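Local structure of putative ribose 5-phosphate isomerase (6FXW) at residues V8-D13 / T67-C72; A15-H20 / V36-P41; Q21-M26 / S118-I123; L111-R116 / R124-T129. The protein probably catalyses the interconversion of ribose 5-phosphate and ribulose 5-phosphate in the pentose phosphate pathway, as a type B isomerase of the LacAB/RpiB family. All coordinates share one frame; numbering follows the deposited sequence.

Overall arrangement
Four contacts sample one parallel sheet (33-38, 6-12, 67-72, 110-114, 90-92) and the helices on one of its faces. Interaction 1 joins two inner strands; interactions 2 and 4 lie on either side, on strands 33-38 and 110-114, their centres about 8 and 10 Å from that of interaction 1. Interaction 3 brings helices 20-29 and 120-131 side by side over one face, as in a Rossmann-like alpha/beta fold, its centre about 7 Å from that of interaction 4, which shares helix 120-131. Along the chain interaction 2 nests within interaction 1, interaction 4 follows both, and interaction 3 crosses all three. Strand C-termini lead to Asp13 and Arg116 near a bound sulfate, consistent with a substrate pocket.

Interaction 1 (V8-D13 / T67-C72); sequences VALGCD and TGILVC
Ala9, Gly11 and Asp13 meet Thr67, Ile69 and Val71 through a ladder of backbone hydrogen bonds that pairs, in register, two inner strands of the parallel sheet of a Rossmann-like alpha/beta fold, with helices on both faces. Ala9 N gives to Thr67 O at 3.0 Å, and Ala9 O in turn receives Ile69 N at 2.8 Å. Gly11 repeats the pattern, its N bonding to Ile69 O and its O accepting from Val71 N. The last rung, Asp13 N to Val71 O, is longer at 3.2 Å.

On the face carrying Val8, Leu10, Ile69 and Val71, methyl groups interlock. The CD1 branch of Leu10 settles between two neighbours, 3.7 Å from Ile69 CG2 and 3.9 Å from Val71 CG2; with CG anti to the backbone N (chi1 169°), the leucine leans across to the other strand. Val8 CG1 lies 3.9 Å from Ile69 CD1. On the reverse face Leu70 folds its CD2 methyl over the bare backbone of Gly11, 3.9 Å from CA.

At the C-terminal end the Asp13 carboxylate reaches over to Cys72, with OD2 3.6 Å from CB, while OD1 is held by Ala15 N. Helices 20-29 and 120-131 cover the Leu10 and Ile69 face, helix 49-61 packs on Ala9 and Leu70, and strands 33-38 and 110-114 extend the sheet to both sides.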
loop_
_atom_site.group_PDB
_atom_site.type_symbol
_atom_site.label_atom_id
_atom_site.label_comp_id
_atom_site.label_asym_id
_atom_site.label_seq_id
_atom_site.Cartn_x
_atom_site.Cartn_y
_atom_site.Cartn_z
ATOM N N VAL A 8 2.221 24.747 9.384
ATOM C CA VAL A 8 2.733 23.658 8.503
ATOM C C VAL A 8 3.590 24.280 7.409
ATOM O O VAL A 8 3.122 25.153 6.620
ATOM C CB VAL A 8 1.569 22.860 7.920
ATOM C CG1 VAL A 8 2.164 21.801 6.948
ATOM C CG2 VAL A 8 0.683 22.255 9.015
ATOM N N ALA A 9 4.805 23.803 7.250
ATOM C CA ALA A 9 5.630 24.090 6.108
ATOM C C ALA A 9 5.567 22.907 5.117
ATOM O O ALA A 9 5.894 21.792 5.500
ATOM C CB ALA A 9 7.077 24.316 6.540
ATOM N N LEU A 10 5.206 23.218 3.901
ATOM C CA LEU A 10 5.045 22.210 2.837
ATOM C C LEU A 10 6.150 22.435 1.836
ATOM O O LEU A 10 6.213 23.524 1.215
ATOM C CB LEU A 10 3.689 22.343 2.134
ATOM C CG LEU A 10 3.525 21.529 0.865
ATOM C CD1 LEU A 10 3.447 20.053 1.211
ATOM C CD2 LEU A 10 2.253 21.890 0.076
ATOM N N GLY A 11 6.994 21.453 1.597
ATOM C CA GLY A 11 8.047 21.537 0.571
ATOM C C GLY A 11 7.931 20.396 -0.404
ATOM O O GLY A 11 7.456 19.303 -0.060
ATOM N N CYS A 12 8.382 20.594 -1.598
ATOM C CA CYS A 12 8.351 19.511 -2.536
ATOM C C CYS A 12 9.357 19.802 -3.620
ATOM O O CYS A 12 9.945 20.883 -3.684
ATOM C CB CYS A 12 6.941 19.305 -3.121
ATOM S SG CYS A 12 6.437 20.764 -4.101
ATOM N N ASP A 13 9.595 18.764 -4.433
ATOM C CA ASP A 13 10.370 18.930 -5.669
ATOM C C ASP A 13 9.383 19.049 -6.840
ATOM O O ASP A 13 8.164 19.189 -6.635
ATOM C CB ASP A 13 11.466 17.891 -5.825
ATOM C CG ASP A 13 10.955 16.464 -6.116
ATOM O OD1 ASP A 13 9.737 16.277 -6.261
ATOM O OD2 ASP A 13 11.805 15.601 -6.316
ATOM N N THR A 67 5.485 21.970 12.103
ATOM C CA THR A 67 5.443 20.618 11.487
ATOM C C THR A 67 5.688 20.796 10.023
ATOM O O THR A 67 5.507 21.906 9.458
ATOM C CB THR A 67 4.152 19.821 11.846
ATOM O OG1 THR A 67 4.115 18.564 11.130
ATOM C CG2 THR A 67 2.949 20.533 11.456
ATOM N N GLY A 68 6.159 19.771 9.334
ATOM C CA GLY A 68 6.432 19.878 7.956
ATOM C C GLY A 68 5.831 18.742 7.146
ATOM O O GLY A 68 5.567 17.649 7.714
ATOM N N ILE A 69 5.593 18.995 5.881
ATOM C CA ILE A 69 5.221 17.945 4.916
ATOM C C ILE A 69 6.181 18.063 3.774
ATOM O O ILE A 69 6.289 19.150 3.195
ATOM C CB ILE A 69 3.768 18.135 4.488
ATOM C CG1 ILE A 69 2.833 18.054 5.710
ATOM C CG2 ILE A 69 3.414 17.079 3.489
ATOM C CD1 ILE A 69 1.358 18.358 5.382
ATOM N N LEU A 70 6.828 16.983 3.344
ATOM C CA LEU A 70 7.749 16.960 2.250
ATOM C C LEU A 70 7.271 15.941 1.207
ATOM O O LEU A 70 6.920 14.828 1.567
ATOM C CB LEU A 70 9.151 16.618 2.708
ATOM C CG LEU A 70 9.849 17.700 3.516
ATOM C CD1 LEU A 70 11.166 17.183 4.060
ATOM C CD2 LEU A 70 10.087 18.895 2.635
ATOM N N VAL A 71 7.240 16.359 -0.042
ATOM C CA VAL A 71 6.657 15.572 -1.149
ATOM C C VAL A 71 7.703 15.448 -2.255
ATOM O O VAL A 71 8.236 16.448 -2.775
ATOM C CB VAL A 71 5.390 16.203 -1.661
ATOM C CG1 VAL A 71 4.689 15.202 -2.578
ATOM C CG2 VAL A 71 4.472 16.712 -0.625
ATOM N N CYS A 72 8.026 14.220 -2.639
ATOM C CA CYS A 72 8.862 13.910 -3.832
ATOM C C CYS A 72 8.152 12.821 -4.609
ATOM O O CYS A 72 6.986 12.490 -4.306
ATOM C CB CYS A 72 10.347 13.685 -3.573
ATOM S SG CYS A 72 10.709 12.248 -2.597
#

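Interaction 2 (A15-H20 / V36-P41); sequences AAYATH and VMYMGP
His20 and Tyr38 form an offset aromatic stack within the beta-alpha-beta unit of strand 6-12, helix 20-29 and strand 33-38, joining the start of the helix to the end of the second strand. Ring centroids are 4.1 Å apart and the planes differ by 16°.

Traced outward from its CB, His20 touches Tyr38 almost throughout. CB comes 3.7 Å from Tyr38 CE1, at the rim of the phenol. The chi1 of 75° sets CG between the backbone N and the carbonyl carbon, which lays the imidazole over the tyrosine. CD2 makes the tightest approach, 3.3 Å from Tyr38 CZ, and NE2 follows at 3.6 Å from Tyr38 CE2. ND1 instead turns back along its own chain and donates to Tyr17 O at 2.9 Å, in the carbonyl plane and on a lone pair. That bond, running close to the plane of the imidazole, fixes the ring's rotation and so presents its face to Tyr38.

The opposite face of the phenol is covered by its own loop, with Gly40 N 3.5 Å above the ring centre. Tyr38 is thus sandwiched between a histidine and a backbone amide, and Met24 and Cys12 add side-chain packing around it. Tyr17 supplies the remaining contact, its ring edge lying beside the carbonyl of Pro41. That carbonyl serves two tyrosines: Pro41 O lies 3.3 Å from Tyr17 CE1 and accepts a hydrogen bond from Tyr38 OH at 2.6 Å.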
loop_
_atom_site.group_PDB
_atom_site.type_symbol
_atom_site.label_atom_id
_atom_site.label_comp_id
_atom_site.label_asym_id
_atom_site.label_seq_id
_atom_site.Cartn_x
_atom_site.Cartn_y
_atom_site.Cartn_z
ATOM N N ALA A 15 8.283 16.865 -8.745
ATOM C CA ALA A 15 7.310 15.756 -8.934
ATOM C C ALA A 15 5.909 16.190 -8.477
ATOM O O ALA A 15 4.873 15.720 -9.026
ATOM C CB ALA A 15 7.731 14.574 -8.171
ATOM N N ALA A 16 5.827 17.086 -7.486
ATOM C CA ALA A 16 4.594 17.521 -6.920
ATOM C C ALA A 16 4.170 18.893 -7.414
ATOM O O ALA A 16 3.211 19.466 -6.923
ATOM C CB ALA A 16 4.646 17.514 -5.409
ATOM N N TYR A 17 4.835 19.378 -8.425
ATOM C CA TYR A 17 4.527 20.777 -8.845
ATOM C C TYR A 17 3.120 20.867 -9.385
ATOM O O TYR A 17 2.384 21.771 -9.001
ATOM C CB TYR A 17 5.563 21.298 -9.812
ATOM C CG TYR A 17 5.304 22.700 -10.225
ATOM C CD1 TYR A 17 5.498 23.718 -9.334
ATOM C CD2 TYR A 17 4.973 22.979 -11.511
ATOM C CE1 TYR A 17 5.280 25.044 -9.691
ATOM C CE2 TYR A 17 4.699 24.289 -11.906
ATOM C CZ TYR A 17 4.890 25.301 -10.980
ATOM O OH TYR A 17 4.717 26.662 -11.308
ATOM N N ALA A 18 2.701 19.913 -10.192
ATOM C CA ALA A 18 1.360 19.911 -10.715
ATOM C C ALA A 18 0.273 19.865 -9.668
ATOM O O ALA A 18 -0.781 20.462 -9.868
ATOM C CB ALA A 18 1.214 18.789 -11.713
ATOM N N THR A 19 0.515 19.213 -8.538
ATOM C CA THR A 19 -0.489 18.950 -7.507
ATOM C C THR A 19 -0.280 19.749 -6.257
ATOM O O THR A 19 -1.015 19.604 -5.311
ATOM C CB THR A 19 -0.524 17.457 -7.095
ATOM O OG1 THR A 19 0.797 17.042 -6.843
ATOM C CG2 THR A 19 -1.151 16.578 -8.224
ATOM N N HIS A 20 0.723 20.662 -6.203
ATOM C CA HIS A 20 1.062 21.216 -4.909
ATOM C C HIS A 20 -0.103 22.059 -4.356
ATOM O O HIS A 20 -0.326 22.140 -3.132
ATOM C CB HIS A 20 2.403 22.042 -4.890
ATOM C CG HIS A 20 2.311 23.426 -5.517
ATOM N ND1 HIS A 20 2.511 23.640 -6.848
ATOM C CD2 HIS A 20 2.221 24.646 -4.954
ATOM C CE1 HIS A 20 2.481 24.940 -7.103
ATOM N NE2 HIS A 20 2.306 25.581 -5.959
ATOM N N VAL A 36 -0.392 27.444 6.447
ATOM C CA VAL A 36 0.322 26.562 5.543
ATOM C C VAL A 36 1.220 27.430 4.709
ATOM O O VAL A 36 0.746 28.371 4.027
ATOM C CB VAL A 36 -0.591 25.696 4.661
ATOM C CG1 VAL A 36 0.246 24.612 4.020
ATOM C CG2 VAL A 36 -1.725 25.135 5.483
ATOM N N MET A 37 2.523 27.139 4.698
ATOM C CA MET A 37 3.524 27.890 3.948
ATOM C C MET A 37 4.140 26.993 2.889
ATOM O O MET A 37 4.694 25.933 3.230
ATOM C CB MET A 37 4.657 28.351 4.901
ATOM C CG MET A 37 4.231 29.408 5.885
ATOM S SD MET A 37 5.219 29.446 7.413
ATOM C CE MET A 37 4.675 27.980 8.230
ATOM N N TYR A 38 4.131 27.377 1.613
ATOM C CA TYR A 38 4.683 26.608 0.536
ATOM C C TYR A 38 6.085 26.934 0.247
ATOM O O TYR A 38 6.367 28.150 -0.020
ATOM C CB TYR A 38 3.828 26.784 -0.728
ATOM C CG TYR A 38 4.360 26.036 -1.905
ATOM C CD1 TYR A 38 4.405 24.648 -1.917
ATOM C CD2 TYR A 38 4.875 26.690 -3.055
ATOM C CE1 TYR A 38 4.918 23.948 -2.929
ATOM C CE2 TYR A 38 5.359 25.997 -4.104
ATOM C CZ TYR A 38 5.365 24.564 -4.103
ATOM O OH TYR A 38 5.877 23.925 -5.150
ATOM N N MET A 39 6.980 25.991 0.348
ATOM C CA MET A 39 8.352 26.207 0.076
ATOM C C MET A 39 8.953 25.351 -0.847
ATOM O O MET A 39 10.123 25.140 -0.708
ATOM C CB MET A 39 9.224 26.145 1.375
ATOM C CG MET A 39 8.473 26.272 2.651
ATOM S SD MET A 39 9.574 26.168 4.033
ATOM C CE MET A 39 8.721 27.395 4.952
ATOM N N GLY A 40 8.212 24.864 -1.808
ATOM C CA GLY A 40 8.708 24.207 -2.986
ATOM C C GLY A 40 8.825 25.130 -4.117
ATOM O O GLY A 40 8.684 26.357 -3.918
ATOM N N PRO A 41 9.083 24.602 -5.339
ATOM C CA PRO A 41 9.267 25.378 -6.488
ATOM C C PRO A 41 8.015 26.129 -6.950
ATOM O O PRO A 41 6.899 25.612 -6.877
ATOM C CB PRO A 41 9.700 24.400 -7.563
ATOM C CG PRO A 41 9.229 23.027 -7.139
ATOM C CD PRO A 41 9.137 23.130 -5.672
#

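Interaction 3 (Q21-M26 / S118-I123); sequences QEIMDM and SGMEVI
Ile123, which packs against Met26 of the facing helix, donates its backbone N to Gly119 O at 2.9 Å, the bond that closes the first turn of helix 120-131. In that turn Met26 CE packs 3.4 Å from Met120 O, with the sulfur somewhat farther off. Met26 gets there because its chain runs extended from CG onward, reaching across from helix 20-29. Met26 and Ile123 cross at about a right angle, with Met26 SD 4.1 Å from Ile123 CG2.

Met120 is bent at chi2 (-74°), which turns its SD toward Ile23, 4.3 Å from CG1. The extended Glu22 side chain crosses Met120 at a slant, its OE2 3.9 Å from Met120 CG. Gly119 occupies the N-cap position of this helix, and its backbone and that of Glu121 are hydrogen-bonded to the second subunit, so the helix start also belongs to the assembly interface.

Glu22 OE2 and Glu121 OE2 stand 5.7 Å apart, and would probably repel weakly, although Glu121 has a salt bridge to Arg124. Met26, Met120, Ile23 and Ile123 join the two helices by thioether and aliphatic packing, the two methionines burying the most surface, with no polar bond between the segments to fix their spacing.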
loop_
_atom_site.group_PDB
_atom_site.type_symbol
_atom_site.label_atom_id
_atom_site.label_comp_id
_atom_site.label_asym_id
_atom_site.label_seq_id
_atom_site.Cartn_x
_atom_site.Cartn_y
_atom_site.Cartn_z
ATOM N N GLN A 21 -0.799 22.803 -5.231
ATOM C CA GLN A 21 -1.892 23.605 -4.682
ATOM C C GLN A 21 -3.054 22.749 -4.149
ATOM O O GLN A 21 -3.587 23.051 -3.145
ATOM C CB GLN A 21 -2.425 24.546 -5.782
ATOM C CG GLN A 21 -3.531 25.481 -5.227
ATOM C CD GLN A 21 -3.054 26.398 -4.103
ATOM O OE1 GLN A 21 -2.058 27.109 -4.281
ATOM N NE2 GLN A 21 -3.699 26.359 -2.943
ATOM N N GLU A 22 -3.291 21.633 -4.830
ATOM C CA GLU A 22 -4.279 20.613 -4.322
ATOM C C GLU A 22 -3.887 20.077 -2.952
ATOM O O GLU A 22 -4.691 19.942 -2.058
ATOM C CB GLU A 22 -4.458 19.549 -5.381
ATOM C CG GLU A 22 -5.398 18.409 -5.001
ATOM C CD GLU A 22 -5.658 17.375 -6.106
ATOM O OE1 GLU A 22 -5.019 17.343 -7.189
ATOM O OE2 GLU A 22 -6.536 16.523 -5.805
ATOM N N ILE A 23 -2.601 19.829 -2.776
ATOM C CA ILE A 23 -2.112 19.377 -1.455
ATOM C C ILE A 23 -2.269 20.470 -0.392
ATOM O O ILE A 23 -2.688 20.226 0.729
ATOM C CB ILE A 23 -0.643 18.854 -1.578
ATOM C CG1 ILE A 23 -0.633 17.672 -2.544
ATOM C CG2 ILE A 23 -0.098 18.572 -0.214
ATOM C CD1 ILE A 23 0.756 17.181 -2.966
ATOM N N MET A 24 -1.926 21.713 -0.743
ATOM C CA MET A 24 -2.069 22.834 0.209
ATOM C C MET A 24 -3.518 22.974 0.589
ATOM O O MET A 24 -3.823 23.150 1.744
ATOM C CB MET A 24 -1.633 24.157 -0.394
ATOM C CG MET A 24 -0.157 24.283 -0.432
ATOM S SD MET A 24 0.294 25.743 -1.369
ATOM C CE MET A 24 -0.264 27.125 -0.377
ATOM N N ASP A 25 -4.390 22.800 -0.406
ATOM C CA ASP A 25 -5.837 22.853 -0.115
ATOM C C ASP A 25 -6.274 21.811 0.871
ATOM O O ASP A 25 -7.080 22.062 1.793
ATOM C CB ASP A 25 -6.675 22.705 -1.386
ATOM C CG ASP A 25 -6.573 23.876 -2.321
ATOM O OD1 ASP A 25 -6.106 24.931 -1.916
ATOM O OD2 ASP A 25 -6.812 23.696 -3.513
ATOM N N MET A 26 -5.762 20.589 0.750
ATOM C CA MET A 26 -6.013 19.544 1.785
ATOM C C MET A 26 -5.574 19.870 3.180
ATOM O O MET A 26 -6.235 19.533 4.182
ATOM C CB MET A 26 -5.367 18.202 1.398
ATOM C CG MET A 26 -5.831 17.669 0.115
ATOM S SD MET A 26 -4.850 16.157 -0.297
ATOM C CE MET A 26 -6.008 15.756 -1.418
ATOM N N SER A 118 1.539 7.374 -3.980
ATOM C CA SER A 118 0.262 7.472 -3.228
ATOM C C SER A 118 -0.672 8.328 -4.049
ATOM O O SER A 118 -0.358 9.459 -4.444
ATOM C CB SER A 118 0.483 8.134 -1.901
ATOM O OG SER A 118 1.324 7.334 -1.088
ATOM N N GLY A 119 -1.923 7.844 -4.256
ATOM C CA GLY A 119 -2.954 8.678 -4.829
ATOM C C GLY A 119 -3.455 9.766 -3.914
ATOM O O GLY A 119 -3.210 9.746 -2.719
ATOM N N MET A 120 -4.135 10.733 -4.513
ATOM C CA MET A 120 -4.533 11.923 -3.764
ATOM C C MET A 120 -5.511 11.716 -2.658
ATOM O O MET A 120 -5.399 12.374 -1.610
ATOM C CB MET A 120 -5.096 12.998 -4.701
ATOM C CG MET A 120 -4.032 13.588 -5.583
ATOM S SD MET A 120 -2.978 14.719 -4.578
ATOM C CE MET A 120 -1.577 14.660 -5.535
ATOM N N GLU A 121 -6.398 10.733 -2.739
ATOM C CA GLU A 121 -7.267 10.505 -1.615
ATOM C C GLU A 121 -6.546 9.835 -0.446
ATOM O O GLU A 121 -6.866 10.047 0.713
ATOM C CB GLU A 121 -8.541 9.695 -2.003
ATOM C CG GLU A 121 -9.553 10.590 -2.756
ATOM C CD GLU A 121 -9.912 11.900 -2.064
ATOM O OE1 GLU A 121 -10.098 11.867 -0.846
ATOM O OE2 GLU A 121 -9.868 12.986 -2.732
ATOM N N VAL A 122 -5.546 8.993 -0.768
ATOM C CA VAL A 122 -4.703 8.432 0.272
ATOM C C VAL A 122 -3.839 9.549 0.897
ATOM O O VAL A 122 -3.705 9.593 2.105
ATOM C CB VAL A 122 -3.845 7.270 -0.309
ATOM C CG1 VAL A 122 -2.719 6.847 0.626
ATOM C CG2 VAL A 122 -4.752 6.122 -0.615
ATOM N N ILE A 123 -3.309 10.442 0.062
ATOM C CA ILE A 123 -2.568 11.590 0.606
ATOM C C ILE A 123 -3.455 12.433 1.521
ATOM O O ILE A 123 -2.988 12.839 2.593
ATOM C CB ILE A 123 -1.987 12.412 -0.518
ATOM C CG1 ILE A 123 -0.833 11.647 -1.195
ATOM C CG2 ILE A 123 -1.494 13.813 -0.088
ATOM C CD1 ILE A 123 -0.290 12.229 -2.461
#

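Interaction 4 (L111-R116 / R124-T129); sequences LCIGVR and RDIIET. With SO4 (sulfate ion), chain B.
The guanidinium of Arg116 meets the sulfate ion edge-on, with the sulfur lying in its plane, and two N-H groups grip two different oxygens. NH2 donates to sulfate O2 at 3.0 Å and NH1 to sulfate O3 at 3.2 Å, and both bonds are close to straight (168° and 161°). The arginine chain is extended from CG to NE, which carries the group well beyond the end of strand 110-114. His14 and, from the fourth subunit, Arg140 and Arg144 also bind the ion.

Farther back along the chain, strand 111-114 runs antiparallel to helix 124-129, and the packing between them is purely aliphatic. Leu111 fits against two isoleucines: CD1 touches Ile126 CG2 at 3.5 Å, while CD2 lies 3.9 Å from Ile127 CG1. Ile113 meets the same methyl of Ile126 through its own CG2, at 4.0 Å, the two side chains sliding past each other in opposite directions. Within the helix, Asp125 O accepts from both Thr129 N and Thr129 OG1, which reach it from opposite faces of the carbonyl plane; the hydroxyl bond is 2.7 Å.

The sulfate probably comes from the crystallisation liquor, yet a cluster of arginines and a histidine from two subunits is consistent with a pocket for the phosphate of the sugar substrate, just beyond the C-terminal end of strand 110-114.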
loop_
_atom_site.group_PDB
_atom_site.type_symbol
_atom_site.label_atom_id
_atom_site.label_comp_id
_atom_site.label_asym_id
_atom_site.label_seq_id
_atom_site.Cartn_x
_atom_site.Cartn_y
_atom_site.Cartn_z
ATOM N N LEU A 111 6.258 14.824 7.868
ATOM C CA LEU A 111 5.593 13.789 7.103
ATOM C C LEU A 111 6.252 13.805 5.724
ATOM O O LEU A 111 6.229 14.854 5.039
ATOM C CB LEU A 111 4.154 14.113 6.993
ATOM C CG LEU A 111 3.316 13.386 5.933
ATOM C CD1 LEU A 111 3.294 11.853 6.223
ATOM C CD2 LEU A 111 1.939 14.014 5.871
ATOM N N CYS A 112 6.707 12.643 5.215
ATOM C CA CYS A 112 7.249 12.510 3.873
ATOM C C CYS A 112 6.331 11.598 3.056
ATOM O O CYS A 112 5.970 10.544 3.521
ATOM C CB CYS A 112 8.627 11.937 3.929
ATOM S SG CYS A 112 9.808 12.986 4.804
ATOM N N ILE A 113 5.897 12.089 1.928
ATOM C CA ILE A 113 4.972 11.356 1.050
ATOM C C ILE A 113 5.473 11.355 -0.410
ATOM O O ILE A 113 6.217 12.295 -0.879
ATOM C CB ILE A 113 3.564 11.892 1.106
ATOM C CG1 ILE A 113 3.564 13.370 0.814
ATOM C CG2 ILE A 113 2.998 11.608 2.483
ATOM C CD1 ILE A 113 2.095 13.949 0.758
ATOM N N GLY A 114 4.990 10.392 -1.221
ATOM C CA GLY A 114 5.279 10.303 -2.622
ATOM C C GLY A 114 4.084 10.529 -3.465
ATOM O O GLY A 114 3.050 9.861 -3.251
ATOM N N VAL A 115 4.156 11.466 -4.368
ATOM C CA VAL A 115 3.034 11.753 -5.247
ATOM C C VAL A 115 2.996 10.825 -6.455
ATOM O O VAL A 115 1.926 10.701 -7.103
ATOM C CB VAL A 115 3.176 13.211 -5.662
ATOM C CG1 VAL A 115 4.356 13.495 -6.527
ATOM C CG2 VAL A 115 1.930 13.788 -6.248
ATOM N N ARG A 116 4.078 10.093 -6.774
ATOM C CA ARG A 116 4.052 9.125 -7.861
ATOM C C ARG A 116 3.701 7.725 -7.325
ATOM O O ARG A 116 3.454 6.801 -8.145
ATOM C CB ARG A 116 5.383 9.061 -8.595
ATOM C CG ARG A 116 5.728 10.370 -9.251
ATOM C CD ARG A 116 7.116 10.274 -9.837
ATOM N NE ARG A 116 7.471 11.568 -10.444
ATOM C CZ ARG A 116 8.682 11.913 -10.727
ATOM N NH1 ARG A 116 9.709 11.189 -10.311
ATOM N NH2 ARG A 116 8.866 13.058 -11.358
ATOM N N ARG A 124 -4.711 12.622 1.193
ATOM C CA ARG A 124 -5.618 13.382 2.070
ATOM C C ARG A 124 -5.695 12.740 3.463
ATOM O O ARG A 124 -5.527 13.410 4.514
ATOM C CB ARG A 124 -6.993 13.505 1.436
ATOM C CG ARG A 124 -7.874 14.418 2.281
ATOM C CD ARG A 124 -9.335 14.411 1.841
ATOM N NE ARG A 124 -9.548 14.611 0.457
ATOM C CZ ARG A 124 -9.592 15.815 -0.153
ATOM N NH1 ARG A 124 -9.418 17.001 0.495
ATOM N NH2 ARG A 124 -9.786 15.827 -1.434
ATOM N N ASP A 125 -5.939 11.418 3.495
ATOM C CA ASP A 125 -6.020 10.712 4.761
ATOM C C ASP A 125 -4.747 10.753 5.529
ATOM O O ASP A 125 -4.722 10.927 6.745
ATOM C CB ASP A 125 -6.447 9.254 4.507
ATOM C CG ASP A 125 -6.376 8.341 5.770
ATOM O OD1 ASP A 125 -6.933 8.698 6.801
ATOM O OD2 ASP A 125 -5.898 7.214 5.506
ATOM N N ILE A 126 -3.616 10.605 4.839
ATOM C CA ILE A 126 -2.322 10.631 5.507
ATOM C C ILE A 126 -2.135 11.993 6.208
ATOM O O ILE A 126 -1.704 12.061 7.381
ATOM C CB ILE A 126 -1.174 10.355 4.536
ATOM C CG1 ILE A 126 -1.195 8.931 3.948
ATOM C CG2 ILE A 126 0.181 10.651 5.152
ATOM C CD1 ILE A 126 -0.267 8.685 2.772
ATOM N N ILE A 127 -2.371 13.066 5.444
ATOM C CA ILE A 127 -2.178 14.411 5.963
ATOM C C ILE A 127 -3.069 14.662 7.141
ATOM O O ILE A 127 -2.580 15.130 8.196
ATOM C CB ILE A 127 -2.334 15.418 4.825
ATOM C CG1 ILE A 127 -1.170 15.369 3.856
ATOM C CG2 ILE A 127 -2.426 16.841 5.371
ATOM C CD1 ILE A 127 -1.278 16.270 2.594
ATOM N N GLU A 128 -4.377 14.382 6.984
ATOM C CA GLU A 128 -5.294 14.648 8.076
ATOM C C GLU A 128 -4.934 13.861 9.331
ATOM O O GLU A 128 -4.926 14.405 10.409
ATOM C CB GLU A 128 -6.685 14.300 7.653
ATOM C CG GLU A 128 -7.256 15.271 6.670
ATOM C CD GLU A 128 -8.666 15.046 6.168
ATOM O OE1 GLU A 128 -9.205 13.956 6.446
ATOM O OE2 GLU A 128 -9.156 15.943 5.401
ATOM N N THR A 129 -4.502 12.594 9.210
ATOM C CA THR A 129 -4.115 11.774 10.328
ATOM C C THR A 129 -2.844 12.307 10.969
ATOM O O THR A 129 -2.739 12.417 12.159
ATOM C CB THR A 129 -3.949 10.371 9.843
ATOM O OG1 THR A 129 -5.216 9.956 9.254
ATOM C CG2 THR A 129 -3.525 9.443 11.015
HETATM S S SO4 B . 12.926 12.701 -12.059
HETATM O O1 SO4 B . 13.014 12.156 -13.471
HETATM O O2 SO4 B . 11.753 13.566 -11.944
HETATM O O3 SO4 B . 12.786 11.396 -11.213
HETATM O O4 SO4 B . 14.145 13.429 -11.850
#